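Long-range contacts in cGAS/DncV-like nucleotidyltransferase in E. coli homolog (Rhodothermus marinus SG0.5JP17-172, PDB 6E0K), which joins UTP and ATP into the cyclic dinucleotide 3',3'-cUAMP, a second messenger of a CBASS antiphage defence system, with magnesium as cofactor: residues S6-W11 with T230-F235; T53-D58 with M192-R197; Q207-S212 with R273-Y278. All blocks are in the same frame, centred on the assembly; numbering follows the deposited sequence.

Contact 1 of 3, residues S6-W11 with T230-F235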
loop_
_atom_site.group_PDB
_atom_site.type_symbol
_atom_site.label_atom_id
_atom_site.label_comp_id
_atom_site.label_asym_id
_atom_site.label_seq_id
_atom_site.Cartn_x
_atom_site.Cartn_y
_atom_site.Cartn_z
ATOM N N SER A 6 -10.583 -25.870 1.976
ATOM C CA SER A 6 -11.209 -25.336 0.771
ATOM C C SER A 6 -11.760 -23.935 0.987
ATOM O O SER A 6 -11.805 -23.135 0.042
ATOM C CB SER A 6 -12.328 -26.259 0.307
ATOM O OG SER A 6 -13.292 -26.426 1.339
ATOM N N GLN A 7 -12.234 -23.635 2.196
ATOM C CA GLN A 7 -12.684 -22.282 2.491
ATOM C C GLN A 7 -11.511 -21.313 2.515
ATOM O O GLN A 7 -11.592 -20.218 1.949
ATOM C CB GLN A 7 -13.431 -22.252 3.829
ATOM C CG GLN A 7 -13.927 -20.866 4.229
ATOM C CD GLN A 7 -14.941 -20.312 3.248
ATOM O OE1 GLN A 7 -16.118 -20.677 3.285
ATOM N NE2 GLN A 7 -14.487 -19.444 2.351
ATOM N N LEU A 8 -10.417 -21.692 3.174
ATOM C CA LEU A 8 -9.242 -20.831 3.176
ATOM C C LEU A 8 -8.703 -20.641 1.766
ATOM O O LEU A 8 -8.286 -19.536 1.401
ATOM C CB LEU A 8 -8.167 -21.422 4.085
ATOM C CG LEU A 8 -8.601 -21.606 5.538
ATOM C CD1 LEU A 8 -7.501 -22.325 6.302
ATOM C CD2 LEU A 8 -8.884 -20.247 6.174
ATOM N N GLU A 9 -8.728 -21.700 0.953
ATOM C CA GLU A 9 -8.223 -21.577 -0.412
ATOM C C GLU A 9 -9.083 -20.622 -1.233
ATOM O O GLU A 9 -8.553 -19.809 -1.998
ATOM C CB GLU A 9 -8.149 -22.953 -1.077
ATOM C CG GLU A 9 -7.277 -22.996 -2.349
ATOM C CD GLU A 9 -7.982 -22.456 -3.584
ATOM O OE1 GLU A 9 -9.228 -22.516 -3.647
ATOM O OE2 GLU A 9 -7.282 -21.969 -4.497
ATOM N N ARG A 10 -10.409 -20.692 -1.087
ATOM C CA ARG A 10 -11.267 -19.719 -1.763
ATOM C C ARG A 10 -10.938 -18.295 -1.327
ATOM O O ARG A 10 -10.871 -17.375 -2.156
ATOM C CB ARG A 10 -12.742 -20.036 -1.485
ATOM C CG ARG A 10 -13.309 -21.161 -2.329
ATOM C CD ARG A 10 -14.838 -21.158 -2.295
ATOM N NE ARG A 10 -15.354 -21.372 -0.947
ATOM C CZ ARG A 10 -15.449 -22.567 -0.370
ATOM N NH1 ARG A 10 -15.054 -23.649 -1.023
ATOM N NH2 ARG A 10 -15.933 -22.681 0.863
ATOM N N TRP A 11 -10.730 -18.094 -0.025
ATOM C CA TRP A 11 -10.375 -16.774 0.471
ATOM C C TRP A 11 -9.031 -16.297 -0.064
ATOM O O TRP A 11 -8.792 -15.083 -0.113
ATOM C CB TRP A 11 -10.353 -16.796 2.001
ATOM C CG TRP A 11 -11.703 -16.749 2.657
ATOM C CD1 TRP A 11 -12.891 -16.375 2.094
ATOM C CD2 TRP A 11 -11.983 -17.065 4.022
ATOM N NE1 TRP A 11 -13.901 -16.445 3.034
ATOM C CE2 TRP A 11 -13.366 -16.867 4.225
ATOM C CE3 TRP A 11 -11.193 -17.490 5.097
ATOM C CZ2 TRP A 11 -13.984 -17.111 5.452
ATOM C CZ3 TRP A 11 -11.809 -17.723 6.322
ATOM C CH2 TRP A 11 -13.191 -17.532 6.484
ATOM N N THR A 230 0.009 -25.905 3.490
ATOM C CA THR A 230 -1.414 -25.786 3.231
ATOM C C THR A 230 -1.868 -24.447 3.775
ATOM O O THR A 230 -1.173 -23.815 4.575
ATOM C CB THR A 230 -2.237 -26.901 3.890
ATOM O OG1 THR A 230 -2.138 -26.795 5.317
ATOM C CG2 THR A 230 -1.760 -28.276 3.454
ATOM N N PHE A 231 -3.067 -24.027 3.375
ATOM C CA PHE A 231 -3.577 -22.791 3.947
ATOM C C PHE A 231 -3.932 -22.961 5.417
ATOM O O PHE A 231 -3.791 -22.012 6.186
ATOM C CB PHE A 231 -4.756 -22.271 3.124
ATOM C CG PHE A 231 -4.326 -21.654 1.831
ATOM C CD1 PHE A 231 -3.718 -20.408 1.826
ATOM C CD2 PHE A 231 -4.481 -22.328 0.636
ATOM C CE1 PHE A 231 -3.288 -19.824 0.644
ATOM C CE2 PHE A 231 -4.045 -21.757 -0.556
ATOM C CZ PHE A 231 -3.455 -20.507 -0.555
ATOM N N LYS A 232 -4.369 -24.154 5.829
ATOM C CA LYS A 232 -4.664 -24.377 7.245
ATOM C C LYS A 232 -3.400 -24.253 8.087
ATOM O O LYS A 232 -3.398 -23.600 9.138
ATOM C CB LYS A 232 -5.309 -25.749 7.451
ATOM C CG LYS A 232 -6.754 -25.813 6.997
ATOM C CD LYS A 232 -7.331 -27.210 7.154
ATOM C CE LYS A 232 -7.973 -27.411 8.508
ATOM N NZ LYS A 232 -8.749 -28.678 8.478
ATOM N N ASP A 233 -2.312 -24.883 7.641
ATOM C CA ASP A 233 -1.059 -24.791 8.383
ATOM C C ASP A 233 -0.523 -23.369 8.373
ATOM O O ASP A 233 0.044 -22.909 9.370
ATOM C CB ASP A 233 -0.024 -25.757 7.806
ATOM C CG ASP A 233 -0.417 -27.210 8.006
ATOM O OD1 ASP A 233 -1.028 -27.515 9.049
ATOM O OD2 ASP A 233 -0.128 -28.037 7.120
ATOM N N THR A 234 -0.689 -22.659 7.253
ATOM C CA THR A 234 -0.224 -21.282 7.182
ATOM C C THR A 234 -1.053 -20.387 8.090
ATOM O O THR A 234 -0.500 -19.579 8.847
ATOM C CB THR A 234 -0.270 -20.780 5.739
ATOM O OG1 THR A 234 0.638 -21.547 4.942
ATOM C CG2 THR A 234 0.132 -19.313 5.683
ATOM N N PHE A 235 -2.383 -20.532 8.046
ATOM C CA PHE A 235 -3.244 -19.718 8.901
ATOM C C PHE A 235 -2.798 -19.830 10.355
ATOM O O PHE A 235 -2.554 -18.821 11.022
ATOM C CB PHE A 235 -4.710 -20.155 8.737
ATOM C CG PHE A 235 -5.721 -19.248 9.426
ATOM C CD1 PHE A 235 -5.844 -19.244 10.810
ATOM C CD2 PHE A 235 -6.570 -18.441 8.682
ATOM C CE1 PHE A 235 -6.777 -18.430 11.447
ATOM C CE2 PHE A 235 -7.515 -17.620 9.315
ATOM C CZ PHE A 235 -7.609 -17.619 10.698
#
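L8 meets F231, K232 and F235 where two helices pack in the helical part of this nucleotidyltransferase. The N-terminal helix 5-11 lies across the first turn of helix 231-244. The two short segments run at 79° to each other, with their axes 9.6 Å apart at closest approach. No hydrogen bond crosses between them.

The tight part is apolar and centres on L8. Its CB lies against F231 CB, where the backbones also come close. Its two methyls divide the rest. L8 CD1 lies 3.6 Å from K232 CA, at the backbone of the other helix, and also touches K232 CG. The second methyl approaches the ring of F235. With its CG anti to the backbone N (chi1 -172°), that ring is placed so that F235 CD2 meets L8 CD2. W283 stacks on the ring of F235, and M192 of helix 186-202 also packs on that phenylalanine.

The looser side is formed by E9 and K232, both partly exposed. The aliphatic part of E9 runs past the ring of F231, and its chain bends at chi2 (-80°). The carboxylate then turns to H13, which hydrogen-bonds OE1. K232 touches L8 near the start of its side chain, and the rest of the chain leads away.

The start of helix 231-244 is capped at T230, whose OG1 accepts from D233 N. The E5 carboxylate accepts from the backbone N of F231 and of K232. On the looser side, E9 CG lies 3.9 Å from F231 CE2.

Contact 2 of 3, residues T53-D58 with M192-R197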
loop_
_atom_site.group_PDB
_atom_site.type_symbol
_atom_site.label_atom_id
_atom_site.label_comp_id
_atom_site.label_asym_id
_atom_site.label_seq_id
_atom_site.Cartn_x
_atom_site.Cartn_y
_atom_site.Cartn_z
ATOM N N THR A 53 -2.475 -8.229 -4.163
ATOM C CA THR A 53 -3.225 -8.581 -2.966
ATOM C C THR A 53 -4.670 -8.118 -3.029
ATOM O O THR A 53 -5.364 -8.157 -2.008
ATOM C CB THR A 53 -2.550 -7.999 -1.721
ATOM O OG1 THR A 53 -2.451 -6.579 -1.863
ATOM C CG2 THR A 53 -1.156 -8.569 -1.560
ATOM N N ASN A 54 -5.159 -7.727 -4.207
ATOM C CA ASN A 54 -6.557 -7.330 -4.335
ATOM C C ASN A 54 -7.483 -8.543 -4.207
ATOM O O ASN A 54 -7.257 -9.585 -4.835
ATOM C CB ASN A 54 -6.792 -6.624 -5.677
ATOM C CG ASN A 54 -6.395 -7.483 -6.864
ATOM O OD1 ASN A 54 -5.218 -7.829 -7.028
ATOM N ND2 ASN A 54 -7.367 -7.819 -7.703
ATOM N N ILE A 55 -8.507 -8.420 -3.360
ATOM C CA ILE A 55 -9.480 -9.504 -3.206
ATOM C C ILE A 55 -10.726 -9.284 -4.049
ATOM O O ILE A 55 -11.560 -10.199 -4.157
ATOM C CB ILE A 55 -9.859 -9.724 -1.723
ATOM C CG1 ILE A 55 -10.443 -8.451 -1.106
ATOM C CG2 ILE A 55 -8.640 -10.222 -0.936
ATOM C CD1 ILE A 55 -11.020 -8.651 0.293
ATOM N N ARG A 56 -10.872 -8.114 -4.670
ATOM C CA ARG A 56 -11.929 -7.860 -5.640
ATOM C C ARG A 56 -11.307 -7.364 -6.936
ATOM O O ARG A 56 -10.120 -7.017 -6.996
ATOM C CB ARG A 56 -12.948 -6.831 -5.126
ATOM C CG ARG A 56 -13.546 -7.172 -3.758
ATOM C CD ARG A 56 -14.680 -6.234 -3.413
ATOM N NE ARG A 56 -15.690 -6.242 -4.466
ATOM C CZ ARG A 56 -16.716 -7.084 -4.524
ATOM N NH1 ARG A 56 -16.887 -8.002 -3.578
ATOM N NH2 ARG A 56 -17.577 -7.007 -5.529
ATOM N N GLY A 57 -12.134 -7.315 -7.979
ATOM C CA GLY A 57 -11.723 -6.740 -9.243
ATOM C C GLY A 57 -12.341 -5.400 -9.542
ATOM O O GLY A 57 -12.144 -4.883 -10.657
ATOM N N ASP A 58 -13.088 -4.805 -8.613
ATOM C CA ASP A 58 -13.843 -3.587 -8.877
ATOM C C ASP A 58 -13.518 -2.468 -7.898
ATOM O O ASP A 58 -14.257 -1.475 -7.838
ATOM C CB ASP A 58 -15.352 -3.880 -8.878
ATOM C CG ASP A 58 -15.866 -4.395 -7.540
ATOM O OD1 ASP A 58 -15.080 -4.516 -6.576
ATOM O OD2 ASP A 58 -17.086 -4.692 -7.453
ATOM N N MET A 192 -5.883 -14.397 1.735
ATOM C CA MET A 192 -6.655 -15.237 2.650
ATOM C C MET A 192 -7.050 -14.464 3.902
ATOM O O MET A 192 -8.219 -14.460 4.298
ATOM C CB MET A 192 -5.845 -16.472 3.027
ATOM C CG MET A 192 -6.575 -17.371 4.035
ATOM S SD MET A 192 -5.503 -18.649 4.713
ATOM C CE MET A 192 -4.379 -17.678 5.726
ATOM N N PHE A 193 -6.093 -13.777 4.526
ATOM C CA PHE A 193 -6.427 -13.039 5.738
ATOM C C PHE A 193 -7.309 -11.828 5.444
ATOM O O PHE A 193 -8.200 -11.509 6.238
ATOM C CB PHE A 193 -5.153 -12.630 6.475
ATOM C CG PHE A 193 -4.547 -13.746 7.269
ATOM C CD1 PHE A 193 -5.243 -14.323 8.328
ATOM C CD2 PHE A 193 -3.273 -14.217 6.976
ATOM C CE1 PHE A 193 -4.686 -15.360 9.066
ATOM C CE2 PHE A 193 -2.698 -15.241 7.729
ATOM C CZ PHE A 193 -3.422 -15.823 8.772
ATOM N N LYS A 194 -7.087 -11.141 4.318
ATOM C CA LYS A 194 -7.997 -10.062 3.937
ATOM C C LYS A 194 -9.425 -10.562 3.780
ATOM O O LYS A 194 -10.375 -9.912 4.231
ATOM C CB LYS A 194 -7.529 -9.401 2.632
ATOM C CG LYS A 194 -6.383 -8.447 2.802
ATOM C CD LYS A 194 -6.034 -7.889 1.429
ATOM C CE LYS A 194 -5.035 -6.782 1.471
ATOM N NZ LYS A 194 -5.137 -6.097 0.134
ATOM N N ASN A 195 -9.608 -11.680 3.079
ATOM C CA ASN A 195 -10.960 -12.209 2.914
ATOM C C ASN A 195 -11.535 -12.739 4.227
ATOM O O ASN A 195 -12.749 -12.629 4.455
ATOM C CB ASN A 195 -10.969 -13.292 1.841
ATOM C CG ASN A 195 -11.352 -12.754 0.467
ATOM O OD1 ASN A 195 -12.286 -11.951 0.320
ATOM N ND2 ASN A 195 -10.622 -13.186 -0.548
ATOM N N ALA A 196 -10.699 -13.317 5.091
ATOM C CA ALA A 196 -11.183 -13.721 6.411
ATOM C C ALA A 196 -11.683 -12.512 7.194
ATOM O O ALA A 196 -12.772 -12.540 7.778
ATOM C CB ALA A 196 -10.073 -14.444 7.171
ATOM N N ARG A 197 -10.895 -11.433 7.194
ATOM C CA ARG A 197 -11.298 -10.174 7.814
ATOM C C ARG A 197 -12.623 -9.668 7.250
ATOM O O ARG A 197 -13.543 -9.325 8.001
ATOM C CB ARG A 197 -10.184 -9.140 7.596
ATOM C CG ARG A 197 -10.526 -7.700 7.953
ATOM C CD ARG A 197 -9.704 -6.754 7.080
ATOM N NE ARG A 197 -10.074 -6.933 5.690
ATOM C CZ ARG A 197 -9.481 -6.373 4.637
ATOM N NH1 ARG A 197 -8.432 -5.546 4.752
ATOM N NH2 ARG A 197 -9.959 -6.645 3.435
HETATM O O HOH W 1 -10.898 -12.814 -3.484
HETATM O O HOH W 2 -13.475 -10.671 -1.829
#
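The ATP-binding lysine of helix 186-202, K194, meets the loop that joins helix 47-50 to strand 61-68 of the nucleotidyltransferase domain. K194 is extended beyond CG, and its ammonium reaches the backbone of T53. K194 NZ donates to T53 O at 3.0 Å and sits well above the carbonyl plane, 56° from it. A weak second bond goes from NZ to T53 OG1, whose stronger partner is E216.

I55 fills the other half of the contact. Its CG2 packs on K194 CB at 3.8 Å. Its CD1 lies 3.5 Å from N195 OD1 and also nears the edge of the R197 guanidinium, whose NH1 hydrogen-bonds A210 O. The side chains of I55 and N195 lie alongside, pointing opposite ways.

Two waters complete the link, both donating to I55 O. One water oxygen lies 3.0 Å from N195 ND2, the other 2.8 Å from N195 OD1. This bridge uses both ends of the amide. W11 O also accepts from N195 ND2 and would help fix its rotation.

The loop lies against one side of helix 186-202. S48 of helix 47-50 touches T53 and K194, while S212 and L215 of helix 212-220 pack on K194.

Contact 3 of 3, residues Q207-S212 with R273-Y278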
loop_
_atom_site.group_PDB
_atom_site.type_symbol
_atom_site.label_atom_id
_atom_site.label_comp_id
_atom_site.label_asym_id
_atom_site.label_seq_id
_atom_site.Cartn_x
_atom_site.Cartn_y
_atom_site.Cartn_z
ATOM N N GLN A 207 -15.342 -2.308 11.394
ATOM C CA GLN A 207 -14.943 -1.890 10.052
ATOM C C GLN A 207 -13.434 -1.816 9.902
ATOM O O GLN A 207 -12.906 -2.097 8.816
ATOM C CB GLN A 207 -15.544 -0.520 9.727
ATOM C CG GLN A 207 -16.789 -0.568 8.879
ATOM C CD GLN A 207 -16.519 -1.101 7.485
ATOM O OE1 GLN A 207 -15.399 -1.015 6.978
ATOM N NE2 GLN A 207 -17.544 -1.667 6.862
ATOM N N ASP A 208 -12.730 -1.419 10.963
ATOM C CA ASP A 208 -11.284 -1.251 10.909
ATOM C C ASP A 208 -10.539 -2.431 11.527
ATOM O O ASP A 208 -9.457 -2.254 12.091
ATOM C CB ASP A 208 -10.882 0.065 11.576
ATOM C CG ASP A 208 -11.289 0.141 13.039
ATOM O OD1 ASP A 208 -12.035 -0.737 13.518
ATOM O OD2 ASP A 208 -10.859 1.102 13.716
ATOM N N LEU A 209 -11.096 -3.637 11.406
ATOM C CA LEU A 209 -10.470 -4.817 11.999
ATOM C C LEU A 209 -9.045 -5.024 11.493
ATOM O O LEU A 209 -8.149 -5.372 12.269
ATOM C CB LEU A 209 -11.329 -6.043 11.704
ATOM C CG LEU A 209 -10.815 -7.381 12.233
ATOM C CD1 LEU A 209 -10.743 -7.360 13.752
ATOM C CD2 LEU A 209 -11.751 -8.455 11.760
ATOM N N ALA A 210 -8.808 -4.813 10.202
ATOM C CA ALA A 210 -7.430 -4.893 9.728
ATOM C C ALA A 210 -7.289 -4.161 8.403
ATOM O O ALA A 210 -7.406 -4.773 7.335
ATOM C CB ALA A 210 -6.980 -6.348 9.583
ATOM N N PRO A 211 -7.043 -2.853 8.436
ATOM C CA PRO A 211 -6.872 -2.101 7.189
ATOM C C PRO A 211 -5.798 -2.741 6.323
ATOM O O PRO A 211 -4.765 -3.194 6.821
ATOM C CB PRO A 211 -6.462 -0.705 7.671
ATOM C CG PRO A 211 -6.975 -0.626 9.092
ATOM C CD PRO A 211 -6.848 -2.018 9.629
ATOM N N SER A 212 -6.047 -2.764 5.007
ATOM C CA SER A 212 -5.267 -3.611 4.106
ATOM C C SER A 212 -3.771 -3.333 4.197
ATOM O O SER A 212 -2.959 -4.259 4.295
ATOM C CB SER A 212 -5.741 -3.419 2.667
ATOM O OG SER A 212 -7.049 -3.952 2.501
ATOM N N ARG A 273 -3.397 -6.813 17.998
ATOM C CA ARG A 273 -3.819 -7.891 18.894
ATOM C C ARG A 273 -5.303 -8.195 18.740
ATOM O O ARG A 273 -5.729 -9.351 18.864
ATOM C CB ARG A 273 -3.507 -7.517 20.342
ATOM C CG ARG A 273 -2.048 -7.265 20.590
ATOM C CD ARG A 273 -1.297 -8.553 20.620
ATOM N NE ARG A 273 0.070 -8.358 21.096
ATOM C CZ ARG A 273 1.071 -9.174 20.799
ATOM N NH1 ARG A 273 0.845 -10.230 20.020
ATOM N NH2 ARG A 273 2.288 -8.926 21.263
ATOM N N ARG A 274 -6.116 -7.166 18.502
ATOM C CA ARG A 274 -7.535 -7.404 18.271
ATOM C C ARG A 274 -7.748 -8.256 17.024
ATOM O O ARG A 274 -8.551 -9.197 17.023
ATOM C CB ARG A 274 -8.284 -6.075 18.151
ATOM C CG ARG A 274 -9.789 -6.255 17.897
ATOM C CD ARG A 274 -10.533 -4.933 17.821
ATOM N NE ARG A 274 -10.187 -4.184 16.625
ATOM C CZ ARG A 274 -10.836 -3.110 16.192
ATOM N NH1 ARG A 274 -11.898 -2.647 16.853
ATOM N NH2 ARG A 274 -10.427 -2.507 15.081
ATOM N N PHE A 275 -7.045 -7.926 15.938
ATOM C CA PHE A 275 -7.146 -8.744 14.732
ATOM C C PHE A 275 -6.798 -10.197 15.032
ATOM O O PHE A 275 -7.483 -11.114 14.570
ATOM C CB PHE A 275 -6.240 -8.164 13.639
ATOM C CG PHE A 275 -5.930 -9.128 12.520
ATOM C CD1 PHE A 275 -6.883 -9.430 11.560
ATOM C CD2 PHE A 275 -4.687 -9.733 12.433
ATOM C CE1 PHE A 275 -6.609 -10.315 10.531
ATOM C CE2 PHE A 275 -4.402 -10.624 11.390
ATOM C CZ PHE A 275 -5.375 -10.918 10.444
ATOM N N LEU A 276 -5.755 -10.426 15.833
ATOM C CA LEU A 276 -5.374 -11.800 16.150
ATOM C C LEU A 276 -6.461 -12.506 16.952
ATOM O O LEU A 276 -6.726 -13.694 16.723
ATOM C CB LEU A 276 -4.054 -11.827 16.917
ATOM C CG LEU A 276 -2.861 -11.203 16.188
ATOM C CD1 LEU A 276 -1.652 -11.231 17.120
ATOM C CD2 LEU A 276 -2.546 -11.912 14.868
ATOM N N ARG A 277 -7.101 -11.793 17.887
ATOM C CA ARG A 277 -8.222 -12.373 18.630
ATOM C C ARG A 277 -9.366 -12.760 17.698
ATOM O O ARG A 277 -9.980 -13.823 17.865
ATOM C CB ARG A 277 -8.722 -11.402 19.707
ATOM C CG ARG A 277 -7.821 -11.295 20.914
ATOM C CD ARG A 277 -8.500 -10.554 22.065
ATOM N NE ARG A 277 -8.858 -9.170 21.753
ATOM C CZ ARG A 277 -8.050 -8.127 21.911
ATOM N NH1 ARG A 277 -6.803 -8.299 22.339
ATOM N NH2 ARG A 277 -8.489 -6.907 21.630
ATOM N N TYR A 278 -9.662 -11.921 16.697
ATOM C CA TYR A 278 -10.761 -12.247 15.798
ATOM C C TYR A 278 -10.408 -13.440 14.910
ATOM O O TYR A 278 -11.267 -14.278 14.617
ATOM C CB TYR A 278 -11.150 -11.018 14.956
ATOM C CG TYR A 278 -12.136 -10.086 15.646
ATOM C CD1 TYR A 278 -11.724 -9.234 16.666
ATOM C CD2 TYR A 278 -13.474 -10.062 15.270
ATOM C CE1 TYR A 278 -12.625 -8.374 17.288
ATOM C CE2 TYR A 278 -14.376 -9.217 15.888
ATOM C CZ TYR A 278 -13.952 -8.381 16.896
ATOM O OH TYR A 278 -14.847 -7.528 17.528
HETATM O O HOH W 3 -12.850 -0.107 16.032
HETATM O O HOH W 4 -8.146 -4.480 14.797
#
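D208 and R274 form a salt bridge between the loop before helix 212-220 and helix 269-285. R274 leaves its helix with CG anti to the backbone N, then bends at chi3 (69°). This brings the edge of its guanidinium to the carboxylate. R274 NH2 donates to D208 OD1 at 2.9 Å. The oxygen is met from above the carboxylate plane, and the two flat groups are 72° apart.

Two waters extend it. One donates to D208 OD1 and accepts from R274 NH1, with 2.8 Å between the water oxygen and NH1. The other donates to L209 O and accepts from R274 NE, its oxygen 2.8 Å from NE. All three guanidinium nitrogens take part.

Next to the charged pair the packing is apolar. L209 also has CG opposite its backbone N, and a turn at chi2 (62°) delivers CD1 over one face of the Y278 ring. This CH-pi contact puts L209 CD1 3.9 Å from the Y278 ring centroid. A210 CB lies 3.7 Å from F275 CD1. F275 also packs on L215 and L218 of helix 212-220.

D208 OD2 has a second basic partner, K271. The carboxylate thus has two basic neighbours, which would probably favour its charged form. The salt bridge and its waters tie the loop to the helix, while L209 and A210 give it a hydrophobic base.

Helix 186-202 joins the three contacts. Contacts 1 and 2 have centres 13 Å apart and meet directly: F235 CE2 lies 3.6 Å from F193 CE1, and W11 CZ3 lies 3.8 Å from A196 CB. The centres of contacts 2 and 3 are 14 Å apart, and the two touch. R197 NH1 bridges them, as it also lies 3.1 Å from S212 OG. Contacts 1 and 3 do not touch; their nearest atoms are about 6 Å apart. Contact 2 holds K194 and contact 3 holds S212, both ATP-binding residues, and K194 CE lies 3.6 Å from S212 OG. Contact 1 is farther off, with the side chain of F235 about 11 Å from that of K194.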